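Local coordinates for protein Gp26 (Listeria phage P40, PDB 4JZ5) that probably hydrolyses the glycan strands of Listeria cell-wall peptidoglycan, acting as the family 25 glycosyl hydrolase domain of a phage endolysin, at residues Ser51-Gln56 / Tyr79-Phe84; Thr112-Asp117 / Gly141-Lys146; Ala151-Trp156 / Pro185-Asp190; Trp170-Gly175 / Leu191-Ser196. All blocks are in the same frame, centred on the assembly; numbering follows the deposited sequence. Where two conformers were deposited one is given.

Contact 1 (Ser51-Gln56 / Tyr79-Phe84); sequences SSNGTQ and YHYALF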
loop_
_atom_site.group_PDB
_atom_site.type_symbol
_atom_site.label_atom_id
_atom_site.label_comp_id
_atom_site.label_asym_id
_atom_site.label_seq_id
_atom_site.Cartn_x
_atom_site.Cartn_y
_atom_site.Cartn_z
ATOM N N SER A 51 0.505 1.676 7.588
ATOM C CA SER A 51 0.089 1.224 8.901
ATOM C C SER A 51 1.187 1.284 9.948
ATOM O O SER A 51 0.934 1.617 11.106
ATOM C CB SER A 51 -0.406 -0.217 8.817
ATOM O OG SER A 51 0.596 -1.110 8.354
ATOM N N SER A 52 2.404 0.928 9.543
ATOM C CA SER A 52 3.423 0.536 10.491
ATOM C C SER A 52 4.746 0.320 9.769
ATOM O O SER A 52 4.773 0.025 8.575
ATOM C CB SER A 52 2.999 -0.752 11.208
ATOM O OG SER A 52 2.335 -1.655 10.338
ATOM N N ASN A 53 5.821 0.470 10.531
ATOM C CA ASN A 53 7.185 0.150 10.128
ATOM C C ASN A 53 7.661 -0.990 11.010
ATOM O O ASN A 53 7.967 -0.788 12.194
ATOM C CB ASN A 53 8.123 1.332 10.370
ATOM C CG ASN A 53 7.992 2.428 9.337
ATOM O OD1 ASN A 53 7.140 2.386 8.454
ATOM N ND2 ASN A 53 8.848 3.428 9.446
ATOM N N GLY A 54 7.718 -2.192 10.448
ATOM C CA GLY A 54 8.073 -3.358 11.237
ATOM C C GLY A 54 7.215 -3.490 12.485
ATOM O O GLY A 54 6.026 -3.192 12.472
ATOM N N THR A 55 7.845 -3.949 13.565
ATOM C CA THR A 55 7.267 -3.906 14.901
ATOM C C THR A 55 7.736 -2.662 15.652
ATOM O O THR A 55 7.447 -2.495 16.835
ATOM C CB THR A 55 7.646 -5.149 15.714
ATOM O OG1 THR A 55 9.053 -5.369 15.608
ATOM C CG2 THR A 55 6.903 -6.378 15.222
ATOM N N GLN A 56 8.454 -1.775 14.971
ATOM C CA GLN A 56 9.043 -0.611 15.616
ATOM C C GLN A 56 7.976 0.397 16.020
ATOM O O GLN A 56 8.009 0.922 17.130
ATOM C CB GLN A 56 10.050 0.044 14.677
ATOM C CG GLN A 56 10.760 1.243 15.263
ATOM C CD GLN A 56 11.811 1.808 14.341
ATOM O OE1 GLN A 56 11.874 1.483 13.154
ATOM N NE2 GLN A 56 12.659 2.666 14.890
ATOM N N TYR A 79 -0.987 -0.285 4.076
ATOM C CA TYR A 79 0.210 -1.031 3.728
ATOM C C TYR A 79 1.201 -1.008 4.882
ATOM O O TYR A 79 1.419 0.015 5.527
ATOM C CB TYR A 79 0.856 -0.517 2.419
ATOM C CG TYR A 79 1.638 0.782 2.520
ATOM C CD1 TYR A 79 2.992 0.778 2.841
ATOM C CD2 TYR A 79 1.042 2.009 2.248
ATOM C CE1 TYR A 79 3.728 1.948 2.913
ATOM C CE2 TYR A 79 1.775 3.196 2.325
ATOM C CZ TYR A 79 3.118 3.149 2.648
ATOM O OH TYR A 79 3.868 4.299 2.740
ATOM N N HIS A 80 1.834 -2.157 5.104
ATOM C CA HIS A 80 2.836 -2.346 6.138
ATOM C C HIS A 80 4.229 -2.350 5.532
ATOM O O HIS A 80 4.478 -3.090 4.581
ATOM C CB HIS A 80 2.617 -3.704 6.806
ATOM C CG HIS A 80 3.660 -4.029 7.819
ATOM N ND1 HIS A 80 4.710 -4.901 7.624
ATOM C CD2 HIS A 80 3.800 -3.527 9.059
ATOM C CE1 HIS A 80 5.439 -4.932 8.734
ATOM N NE2 HIS A 80 4.908 -4.100 9.609
ATOM N N TYR A 81 5.134 -1.536 6.079
ATOM C CA TYR A 81 6.517 -1.501 5.629
ATOM C C TYR A 81 7.300 -2.572 6.382
ATOM O O TYR A 81 7.542 -2.464 7.592
ATOM C CB TYR A 81 7.143 -0.112 5.847
ATOM C CG TYR A 81 8.502 -0.019 5.200
ATOM C CD1 TYR A 81 9.636 -0.489 5.847
ATOM C CD2 TYR A 81 8.643 0.465 3.910
ATOM C CE1 TYR A 81 10.876 -0.432 5.245
ATOM C CE2 TYR A 81 9.893 0.530 3.301
ATOM C CZ TYR A 81 10.990 0.056 3.969
ATOM O OH TYR A 81 12.228 0.108 3.363
ATOM N N ALA A 82 7.670 -3.623 5.667
ATOM C CA ALA A 82 8.268 -4.801 6.282
ATOM C C ALA A 82 9.723 -4.629 6.690
ATOM O O ALA A 82 10.528 -4.096 5.924
ATOM C CB ALA A 82 8.177 -5.961 5.327
ATOM N N LEU A 83 10.042 -5.144 7.873
ATOM C CA LEU A 83 11.399 -5.162 8.411
ATOM C C LEU A 83 11.688 -6.500 9.099
ATOM O O LEU A 83 12.563 -6.592 9.952
ATOM C CB LEU A 83 11.575 -4.026 9.414
ATOM C CG LEU A 83 11.524 -2.635 8.780
ATOM C CD1 LEU A 83 11.415 -1.547 9.837
ATOM C CD2 LEU A 83 12.729 -2.393 7.893
ATOM N N PHE A 84 10.979 -7.560 8.719
ATOM C CA PHE A 84 10.988 -8.753 9.555
ATOM C C PHE A 84 12.262 -9.588 9.459
ATOM O O PHE A 84 12.909 -9.678 8.415
ATOM C CB PHE A 84 9.719 -9.612 9.382
ATOM C CG PHE A 84 9.269 -9.847 7.957
ATOM C CD1 PHE A 84 9.989 -10.660 7.094
ATOM C CD2 PHE A 84 8.082 -9.314 7.507
ATOM C CE1 PHE A 84 9.531 -10.906 5.805
ATOM C CE2 PHE A 84 7.614 -9.581 6.225
ATOM C CZ PHE A 84 8.337 -10.370 5.375
#
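S51-N53 and Y79-Y81 run parallel as neighbouring strands, their axes 4.9 Å apart and only 8° from alignment. Y79 O accepts from S51 N at 2.8 Å, and Y81 N donates to S52 O at 3.0 Å. In a regular parallel ladder one residue supplies both partners. Here two successive residues do, and S51 has a helical psi of -40°: a beta bulge at S51-S52. Past the strands, G54 N still reaches Y81 O at 2.9 Å, which extends the pairing into the turn.

The side-chain evidence centres on H80. Its CG stands anti to the backbone N (chi1 176°), and this carries the imidazole forward, past S52, to the carbonyl of G54. NE2 donates to G54 O at 3.2 Å almost linearly, with the acceptor close to the ring plane. From the carbonyl's side, however, the donor comes from above its plane and not along a lone pair. S51 OG lies 3.6 Å from H80 CB, and F135 meets the ring from outside the contact. L83 covers the turn with CD1, 3.8 Å from G54 N.

This is the C-terminal end of two barrel strands, where family 25 hydrolases have their catalytic groove. With both G54 N and G54 O engaged, the loop leaving S51-N53 is tied to the next strand, and the bond at NE2 limits rotation of the imidazole.

Contact 2 (Thr112-Asp117 / Gly141-Lys146); sequences TFLFLD and GQTGVK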
loop_
_atom_site.group_PDB
_atom_site.type_symbol
_atom_site.label_atom_id
_atom_site.label_comp_id
_atom_site.label_asym_id
_atom_site.label_seq_id
_atom_site.Cartn_x
_atom_site.Cartn_y
_atom_site.Cartn_z
ATOM N N THR A 112 -10.453 -1.553 3.002
ATOM C CA THR A 112 -10.957 -2.607 2.129
ATOM C C THR A 112 -9.874 -3.457 1.485
ATOM O O THR A 112 -10.180 -4.368 0.735
ATOM C CB THR A 112 -11.833 -2.038 1.016
ATOM O OG1 THR A 112 -11.085 -1.091 0.268
ATOM C CG2 THR A 112 -13.082 -1.365 1.601
ATOM N N PHE A 113 -8.607 -3.174 1.765
ATOM C CA PHE A 113 -7.508 -3.915 1.156
ATOM C C PHE A 113 -6.283 -3.685 2.015
ATOM O O PHE A 113 -6.126 -2.603 2.593
ATOM C CB PHE A 113 -7.258 -3.436 -0.288
ATOM C CG PHE A 113 -7.011 -4.547 -1.272
ATOM C CD1 PHE A 113 -5.769 -5.168 -1.356
ATOM C CD2 PHE A 113 -8.020 -4.969 -2.113
ATOM C CE1 PHE A 113 -5.551 -6.187 -2.272
ATOM C CE2 PHE A 113 -7.802 -5.976 -3.029
ATOM C CZ PHE A 113 -6.572 -6.590 -3.108
ATOM N N LEU A 114 -5.401 -4.676 2.073
ATOM C CA LEU A 114 -4.174 -4.583 2.841
ATOM C C LEU A 114 -3.001 -4.973 1.956
ATOM O O LEU A 114 -3.170 -5.685 0.975
ATOM C CB LEU A 114 -4.237 -5.515 4.058
ATOM C CG LEU A 114 -5.441 -5.314 4.984
ATOM C CD1 LEU A 114 -5.516 -6.443 5.986
ATOM C CD2 LEU A 114 -5.384 -3.979 5.714
ATOM N N PHE A 115 -1.805 -4.491 2.304
ATOM C CA PHE A 115 -0.613 -4.759 1.505
ATOM C C PHE A 115 0.625 -4.971 2.353
ATOM O O PHE A 115 0.829 -4.314 3.371
ATOM C CB PHE A 115 -0.313 -3.576 0.582
ATOM C CG PHE A 115 -1.309 -3.388 -0.507
ATOM C CD1 PHE A 115 -1.165 -4.072 -1.699
ATOM C CD2 PHE A 115 -2.366 -2.528 -0.368
ATOM C CE1 PHE A 115 -2.068 -3.905 -2.730
ATOM C CE2 PHE A 115 -3.276 -2.368 -1.404
ATOM C CZ PHE A 115 -3.119 -3.063 -2.570
ATOM N N LEU A 116 1.463 -5.890 1.878
ATOM C CA LEU A 116 2.829 -6.038 2.330
ATOM C C LEU A 116 3.738 -5.233 1.395
ATOM O O LEU A 116 3.800 -5.518 0.193
ATOM C CB LEU A 116 3.228 -7.510 2.276
ATOM C CG LEU A 116 4.691 -7.831 2.550
ATOM C CD1 LEU A 116 5.119 -7.292 3.895
ATOM C CD2 LEU A 116 4.930 -9.331 2.492
ATOM N N ASP A 117 4.440 -4.244 1.944
ATOM C CA ASP A 117 5.452 -3.462 1.222
ATOM C C ASP A 117 6.806 -4.050 1.581
ATOM O O ASP A 117 7.270 -3.928 2.735
ATOM C CB ASP A 117 5.313 -2.000 1.681
ATOM C CG ASP A 117 6.386 -1.069 1.157
ATOM O OD1 ASP A 117 7.454 -1.522 0.743
ATOM O OD2 ASP A 117 6.159 0.158 1.199
ATOM N N GLY A 141 -5.502 -14.833 6.920
ATOM C CA GLY A 141 -6.167 -15.753 7.820
ATOM C C GLY A 141 -6.758 -15.100 9.050
ATOM O O GLY A 141 -7.725 -15.620 9.610
ATOM N N GLN A 142 -6.170 -13.994 9.487
ATOM C CA GLN A 142 -6.671 -13.272 10.646
ATOM C C GLN A 142 -7.854 -12.374 10.324
ATOM O O GLN A 142 -8.719 -12.171 11.175
ATOM C CB GLN A 142 -5.562 -12.426 11.279
ATOM C CG GLN A 142 -4.432 -13.229 11.918
ATOM C CD GLN A 142 -4.873 -14.091 13.093
ATOM O OE1 GLN A 142 -4.697 -15.307 13.076
ATOM N NE2 GLN A 142 -5.433 -13.468 14.114
ATOM N N THR A 143 -7.899 -11.842 9.110
ATOM C CA THR A 143 -8.831 -10.774 8.783
ATOM C C THR A 143 -9.882 -11.115 7.727
ATOM O O THR A 143 -10.940 -10.508 7.715
ATOM C CB THR A 143 -8.083 -9.521 8.275
ATOM O OG1 THR A 143 -7.470 -9.792 7.005
ATOM C CG2 THR A 143 -7.059 -9.033 9.292
ATOM N N GLY A 144 -9.579 -12.023 6.811
ATOM C CA GLY A 144 -10.471 -12.268 5.683
ATOM C C GLY A 144 -10.445 -11.167 4.635
ATOM O O GLY A 144 -11.252 -11.208 3.699
ATOM N N VAL A 145 -9.557 -10.193 4.797
ATOM C CA VAL A 145 -9.434 -9.081 3.863
ATOM C C VAL A 145 -8.371 -9.460 2.848
ATOM O O VAL A 145 -7.416 -10.179 3.171
ATOM C CB VAL A 145 -9.049 -7.798 4.626
ATOM C CG1 VAL A 145 -8.836 -6.611 3.678
ATOM C CG2 VAL A 145 -10.123 -7.463 5.647
ATOM N N LYS A 146 -8.513 -8.998 1.610
ATOM C CA LYS A 146 -7.497 -9.271 0.602
ATOM C C LYS A 146 -6.178 -8.581 0.933
ATOM O O LYS A 146 -6.151 -7.481 1.497
ATOM C CB LYS A 146 -7.973 -8.843 -0.779
ATOM C CG LYS A 146 -9.145 -9.668 -1.285
ATOM C CD LYS A 146 -9.484 -9.334 -2.719
ATOM C CE LYS A 146 -10.646 -10.155 -3.243
ATOM N NZ LYS A 146 -10.341 -11.612 -3.311
HETATM O O HOH W 1 -10.686 -7.127 0.802
#
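The ring of F113, with its own chi1 at a non-staggered -137°, lies against the aliphatic stem of K146. The two meet where a beta-alpha-beta crossover turns back: strand 114-117, helix 128-143, then strand 147-152 alongside the first. K146 CB sits over one ring face, 3.8 Å from the centroid and 21° off the normal, displaced toward the rim, which is a CH-pi contact. Farther along the stem, K146 CD remains 3.8 Å from F113 CE2, so the lysine crosses the ring obliquely before its chain bends at the end.

L114 faces the other part of the turn. Its CG packs 3.9 Å from V145 CG1, the two side chains crossing at about a right angle, while CD1 reaches tip to tip toward T143 OG1. Y101 of helix 87-106 touches both L114 and V145, placing this apolar patch between the sheet and that neighbouring helix.

Backbone evidence for the pairing is one direct bond, L114 N to K146 O at 3.0 Å. The helix end is closed by an ST turn: T143 OG1 accepts from V145 N at 3.1 Å, and is also bonded to V139 O back in the helix. Just ahead of the two strands a water bridges the two segments, donating to T112 O at 2.8 Å and accepting from K146 N at 3.0 Å.

Contact 3 (Ala151-Trp156 / Pro185-Asp190); sequences AGDSFW and PSIPYD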
loop_
_atom_site.group_PDB
_atom_site.type_symbol
_atom_site.label_atom_id
_atom_site.label_comp_id
_atom_site.label_asym_id
_atom_site.label_seq_id
_atom_site.Cartn_x
_atom_site.Cartn_y
_atom_site.Cartn_z
ATOM N N ALA A 151 6.440 -3.893 -4.347
ATOM C CA ALA A 151 7.873 -3.634 -4.414
ATOM C C ALA A 151 8.158 -2.909 -5.726
ATOM O O ALA A 151 7.310 -2.842 -6.632
ATOM C CB ALA A 151 8.676 -4.922 -4.331
ATOM N N GLY A 152 9.346 -2.328 -5.840
ATOM C CA GLY A 152 9.807 -1.834 -7.117
ATOM C C GLY A 152 10.058 -2.969 -8.101
ATOM O O GLY A 152 10.357 -4.100 -7.711
ATOM N N ASP A 153 9.916 -2.623 -9.373
ATOM C CA ASP A 153 10.139 -3.494 -10.519
ATOM C C ASP A 153 11.367 -4.405 -10.359
ATOM O O ASP A 153 11.250 -5.626 -10.340
ATOM C CB ASP A 153 10.279 -2.583 -11.745
ATOM C CG ASP A 153 10.286 -3.332 -13.063
ATOM O OD1 ASP A 153 10.221 -4.578 -13.088
ATOM O OD2 ASP A 153 10.366 -2.646 -14.102
ATOM N N SER A 154 12.539 -3.795 -10.240
ATOM C CA SER A 154 13.806 -4.510 -10.169
ATOM C C SER A 154 13.893 -5.410 -8.935
ATOM O O SER A 154 14.306 -6.564 -9.036
ATOM C CB SER A 154 14.966 -3.526 -10.164
ATOM O OG SER A 154 16.199 -4.213 -10.056
ATOM N N PHE A 155 13.536 -4.877 -7.775
ATOM C CA PHE A 155 13.565 -5.664 -6.552
ATOM C C PHE A 155 12.657 -6.885 -6.693
ATOM O O PHE A 155 13.016 -8.003 -6.298
ATOM C CB PHE A 155 13.117 -4.816 -5.366
ATOM C CG PHE A 155 13.231 -5.522 -4.054
ATOM C CD1 PHE A 155 12.253 -6.407 -3.647
ATOM C CD2 PHE A 155 14.334 -5.327 -3.244
ATOM C CE1 PHE A 155 12.370 -7.074 -2.445
ATOM C CE2 PHE A 155 14.456 -5.996 -2.029
ATOM C CZ PHE A 155 13.463 -6.866 -1.634
ATOM N N TRP A 156 11.472 -6.675 -7.251
ATOM C CA TRP A 156 10.491 -7.742 -7.422
ATOM C C TRP A 156 11.090 -8.879 -8.245
ATOM O O TRP A 156 11.016 -10.051 -7.865
ATOM C CB TRP A 156 9.256 -7.157 -8.113
ATOM C CG TRP A 156 8.064 -8.059 -8.245
ATOM C CD1 TRP A 156 7.981 -9.206 -8.977
ATOM C CD2 TRP A 156 6.776 -7.857 -7.666
ATOM N NE1 TRP A 156 6.722 -9.751 -8.863
ATOM C CE2 TRP A 156 5.960 -8.931 -8.072
ATOM C CE3 TRP A 156 6.229 -6.872 -6.839
ATOM C CZ2 TRP A 156 4.631 -9.055 -7.660
ATOM C CZ3 TRP A 156 4.907 -6.997 -6.445
ATOM C CH2 TRP A 156 4.128 -8.077 -6.853
ATOM N N PRO A 185 6.434 -0.425 -15.523
ATOM C CA PRO A 185 7.167 -1.574 -14.997
ATOM C C PRO A 185 7.538 -2.550 -16.103
ATOM O O PRO A 185 6.839 -2.671 -17.102
ATOM C CB PRO A 185 6.175 -2.196 -14.010
ATOM C CG PRO A 185 5.312 -1.067 -13.604
ATOM C CD PRO A 185 5.148 -0.240 -14.840
ATOM N N SER A 186 8.635 -3.262 -15.903
ATOM C CA SER A 186 9.072 -4.262 -16.859
ATOM C C SER A 186 8.344 -5.590 -16.679
ATOM O O SER A 186 8.584 -6.529 -17.432
ATOM C CB SER A 186 10.570 -4.483 -16.714
ATOM O OG SER A 186 10.862 -5.173 -15.515
ATOM N N ILE A 187 7.482 -5.662 -15.667
ATOM C CA ILE A 187 6.704 -6.851 -15.359
ATOM C C ILE A 187 5.235 -6.472 -15.303
ATOM O O ILE A 187 4.904 -5.305 -15.157
ATOM C CB ILE A 187 7.130 -7.483 -14.004
ATOM C CG1 ILE A 187 6.926 -6.498 -12.848
ATOM C CG2 ILE A 187 8.575 -7.956 -14.071
ATOM C CD1 ILE A 187 7.319 -7.057 -11.494
ATOM N N PRO A 188 4.341 -7.450 -15.417
ATOM C CA PRO A 188 2.917 -7.119 -15.311
ATOM C C PRO A 188 2.570 -6.542 -13.950
ATOM O O PRO A 188 3.160 -6.919 -12.926
ATOM C CB PRO A 188 2.226 -8.467 -15.491
ATOM C CG PRO A 188 3.210 -9.292 -16.243
ATOM C CD PRO A 188 4.559 -8.853 -15.793
ATOM N N TYR A 189 1.613 -5.630 -13.939
ATOM C CA TYR A 189 1.169 -5.020 -12.698
ATOM C C TYR A 189 -0.343 -4.932 -12.668
ATOM O O TYR A 189 -1.005 -4.925 -13.707
ATOM C CB TYR A 189 1.758 -3.612 -12.544
ATOM C CG TYR A 189 1.212 -2.604 -13.547
ATOM C CD1 TYR A 189 0.017 -1.942 -13.322
ATOM C CD2 TYR A 189 1.897 -2.322 -14.720
ATOM C CE1 TYR A 189 -0.493 -1.042 -14.228
ATOM C CE2 TYR A 189 1.391 -1.419 -15.641
ATOM C CZ TYR A 189 0.208 -0.773 -15.382
ATOM O OH TYR A 189 -0.302 0.125 -16.293
ATOM N N ASP A 190 -0.886 -4.852 -11.457
ATOM C CA ASP A 190 -2.280 -4.483 -11.252
ATOM C C ASP A 190 -2.391 -2.991 -10.894
ATOM O O ASP A 190 -3.218 -2.267 -11.464
ATOM C CB ASP A 190 -2.910 -5.337 -10.154
ATOM C CG ASP A 190 -2.958 -6.808 -10.504
ATOM O OD1 ASP A 190 -3.230 -7.120 -11.678
ATOM O OD2 ASP A 190 -2.690 -7.630 -9.606
#
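The first turn of helix 153-158, which follows barrel strand 147-152 directly with G152 as N-cap, receives the loop 185-190 that leads into strand 191-195. D153 meets S186 through both carboxylate oxygens. Two conformers of D153 were deposited; the bonds that follow hold for one of them alone. S186 OG donates at 2.6 Å, meeting the syn lone pair of D153 OD1, on the side of the other oxygen. S186 N donates to D153 OD2, also at 2.6 Å, from above the carboxylate plane, 43° out of it; so short a distance for a backbone amide leaves its exact length doubtful. The serine hydroxyl sits between its own backbone N and carbonyl carbon (chi1 72°), which turns OG to the same carboxylate as the amide.

One helical turn on, the CD1 methyl of I187 rests on one face of the five-membered ring of W156, 3.6 Å from its centroid, in a CH-pi contact offset toward the rim; its nearest ring atom is W156 CD1 at 3.4 Å. NE1 of that indole is bonded to D162.

R173 forms a salt bridge with D153 OD2, and with the helix N-terminus would probably stabilise the aspartate as an anion; K157 is a second partner of S186 OG. In this conformer the loop is thus joined to the helix start by polar bonds at S186 and by apolar contact at I187.

Contact 4 (Trp170-Gly175 / Leu191-Ser196); sequences WVARYG and LWQYTS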
loop_
_atom_site.group_PDB
_atom_site.type_symbol
_atom_site.label_atom_id
_atom_site.label_comp_id
_atom_site.label_asym_id
_atom_site.label_seq_id
_atom_site.Cartn_x
_atom_site.Cartn_y
_atom_site.Cartn_z
ATOM N N TRP A 170 1.286 -4.748 -6.850
ATOM C CA TRP A 170 1.492 -3.311 -6.759
ATOM C C TRP A 170 2.978 -3.072 -7.026
ATOM O O TRP A 170 3.836 -3.404 -6.203
ATOM C CB TRP A 170 1.048 -2.840 -5.378
ATOM C CG TRP A 170 1.085 -1.364 -5.164
ATOM C CD1 TRP A 170 1.313 -0.385 -6.091
ATOM C CD2 TRP A 170 0.887 -0.700 -3.919
ATOM N NE1 TRP A 170 1.257 0.840 -5.493
ATOM C CE2 TRP A 170 1.004 0.678 -4.157
ATOM C CE3 TRP A 170 0.631 -1.140 -2.616
ATOM C CZ2 TRP A 170 0.884 1.616 -3.142
ATOM C CZ3 TRP A 170 0.501 -0.208 -1.614
ATOM C CH2 TRP A 170 0.641 1.155 -1.877
ATOM N N VAL A 171 3.280 -2.552 -8.210
ATOM C CA VAL A 171 4.654 -2.475 -8.692
ATOM C C VAL A 171 5.057 -1.030 -8.946
ATOM O O VAL A 171 4.331 -0.285 -9.607
ATOM C CB VAL A 171 4.837 -3.287 -9.987
ATOM C CG1 VAL A 171 6.304 -3.324 -10.387
ATOM C CG2 VAL A 171 4.300 -4.708 -9.817
ATOM N N ALA A 172 6.214 -0.645 -8.414
ATOM C CA ALA A 172 6.735 0.703 -8.605
ATOM C C ALA A 172 7.745 0.773 -9.734
ATOM O O ALA A 172 8.645 -0.065 -9.841
ATOM C CB ALA A 172 7.362 1.208 -7.325
ATOM N N ARG A 173 7.598 1.808 -10.551
ATOM C CA ARG A 173 8.599 2.158 -11.558
ATOM C C ARG A 173 8.383 3.614 -11.908
ATOM O O ARG A 173 7.309 3.969 -12.392
ATOM C CB ARG A 173 8.478 1.294 -12.808
ATOM C CG ARG A 173 9.559 1.576 -13.863
ATOM C CD ARG A 173 10.952 1.249 -13.341
ATOM N NE ARG A 173 11.995 1.549 -14.320
ATOM C CZ ARG A 173 12.369 0.742 -15.312
ATOM N NH1 ARG A 173 11.803 -0.442 -15.488
ATOM N NH2 ARG A 173 13.324 1.128 -16.146
ATOM N N TYR A 174 9.379 4.455 -11.652
ATOM C CA TYR A 174 9.182 5.904 -11.699
ATOM C C TYR A 174 9.726 6.592 -12.943
ATOM O O TYR A 174 9.312 7.714 -13.231
ATOM C CB TYR A 174 9.838 6.578 -10.499
ATOM C CG TYR A 174 9.372 6.129 -9.139
ATOM C CD1 TYR A 174 8.143 5.505 -8.946
ATOM C CD2 TYR A 174 10.169 6.343 -8.025
ATOM C CE1 TYR A 174 7.738 5.117 -7.686
ATOM C CE2 TYR A 174 9.760 5.964 -6.771
ATOM C CZ TYR A 174 8.553 5.341 -6.606
ATOM O OH TYR A 174 8.191 4.978 -5.324
ATOM N N GLY A 175 10.653 5.976 -13.664
ATOM C CA GLY A 175 11.257 6.667 -14.789
ATOM C C GLY A 175 11.911 7.968 -14.357
ATOM O O GLY A 175 12.685 7.982 -13.403
ATOM N N LEU A 191 -1.569 -2.556 -9.952
ATOM C CA LEU A 191 -1.482 -1.148 -9.569
ATOM C C LEU A 191 -0.037 -0.701 -9.806
ATOM O O LEU A 191 0.885 -1.375 -9.369
ATOM C CB LEU A 191 -1.853 -1.007 -8.097
ATOM C CG LEU A 191 -1.927 0.406 -7.508
ATOM C CD1 LEU A 191 -2.992 1.256 -8.182
ATOM C CD2 LEU A 191 -2.188 0.335 -6.002
ATOM N N TRP A 192 0.156 0.409 -10.524
ATOM C CA TRP A 192 1.481 0.913 -10.897
ATOM C C TRP A 192 1.745 2.205 -10.147
ATOM O O TRP A 192 1.019 3.183 -10.320
ATOM C CB TRP A 192 1.514 1.153 -12.401
ATOM C CG TRP A 192 2.673 1.929 -12.968
ATOM C CD1 TRP A 192 3.946 2.037 -12.497
ATOM C CD2 TRP A 192 2.618 2.691 -14.163
ATOM N NE1 TRP A 192 4.692 2.850 -13.338
ATOM C CE2 TRP A 192 3.893 3.258 -14.373
ATOM C CE3 TRP A 192 1.603 2.964 -15.075
ATOM C CZ2 TRP A 192 4.171 4.089 -15.461
ATOM C CZ3 TRP A 192 1.880 3.782 -16.154
ATOM C CH2 TRP A 192 3.155 4.330 -16.338
ATOM N N GLN A 193 2.758 2.182 -9.292
ATOM C CA GLN A 193 3.234 3.402 -8.634
ATOM C C GLN A 193 4.228 4.074 -9.567
ATOM O O GLN A 193 5.337 3.584 -9.756
ATOM C CB GLN A 193 3.860 3.086 -7.296
ATOM C CG GLN A 193 4.039 4.301 -6.416
ATOM C CD GLN A 193 4.781 3.927 -5.170
ATOM O OE1 GLN A 193 5.956 3.569 -5.225
ATOM N NE2 GLN A 193 4.093 3.928 -4.042
ATOM N N TYR A 194 3.792 5.168 -10.189
ATOM C CA TYR A 194 4.525 5.732 -11.311
ATOM C C TYR A 194 5.394 6.936 -10.965
ATOM O O TYR A 194 6.221 7.357 -11.771
ATOM C CB TYR A 194 3.584 6.059 -12.468
ATOM C CG TYR A 194 2.496 7.072 -12.191
ATOM C CD1 TYR A 194 2.766 8.429 -12.212
ATOM C CD2 TYR A 194 1.186 6.669 -11.956
ATOM C CE1 TYR A 194 1.779 9.346 -11.989
ATOM C CE2 TYR A 194 0.186 7.591 -11.743
ATOM C CZ TYR A 194 0.482 8.929 -11.772
ATOM O OH TYR A 194 -0.534 9.834 -11.562
ATOM N N THR A 195 5.225 7.493 -9.772
ATOM C CA THR A 195 6.073 8.581 -9.316
ATOM C C THR A 195 6.026 8.674 -7.802
ATOM O O THR A 195 5.034 8.260 -7.183
ATOM C CB THR A 195 5.632 9.940 -9.941
ATOM O OG1 THR A 195 6.583 10.964 -9.644
ATOM C CG2 THR A 195 4.269 10.377 -9.442
ATOM N N SER A 196 7.097 9.220 -7.231
ATOM C CA SER A 196 7.140 9.586 -5.823
ATOM C C SER A 196 7.047 11.102 -5.656
ATOM O O SER A 196 7.113 11.602 -4.527
ATOM C CB SER A 196 8.428 9.083 -5.174
ATOM O OG SER A 196 9.578 9.788 -5.640
HETATM O O HOH W 2 6.598 6.119 -14.344
#
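Q193 OE1 accepts from Y174 OH at 2.6 Å and is also bonded to the hydroxyl of Y150. The Y174 ring is turned 42° from the amide plane, and Y174 OH stands above that plane, not on a lone pair. Q193 NE2 is bonded to D27, so both ends of the amide are used. The extended glutamine chain, with CG anti to the backbone N (chi1 -165°), carries the amide to Y174 past A172, whose CB is 3.5 Å from OE1.

A parallel ladder underlies this. V171 N gives to L191 O, V171 O takes from Q193 N, and R173 N gives to Q193 O at 3.0 Å. R173 O then receives W192 NE1, also at 3.0 Å, on a lone pair and in the carbonyl plane.

Inside the barrel L191 lies beside W170, pointing the same way, with CD2 3.5 Å from the centroid of the indole's five-membered ring and only 9° off its normal. At the far end S196 N stands over the centre of the Y174 ring.

W170 NE1 is bonded to N210, a separate link to strand 206-211. For Q193, the bonds at OE1 and NE2 fix the amide's rotation and tie the ladder to the barrel interior.

Overall arrangement
The four contacts follow the course of an eight-stranded barrel of the kind known in family 25 hydrolases, closed by antiparallel strand 206-211. Contacts 1 and 2 come first in the chain, their centres 14 Å apart, and are joined where strand 76-81 of contact 1 pairs with strand 114-117 of contact 2, H80 bonding to F115 and D117. Contacts 3 and 4 lie together on one side of the chain's centre, contact 4 opposite contact 2; their centres are 8 Å apart and their segments alternate along the chain. The centres of contacts 1 and 2 lie 20 to 21 Å from those of contacts 3 and 4, yet W170 packs on Y79 and F115 in the barrel interior, building one continuous catalytic domain.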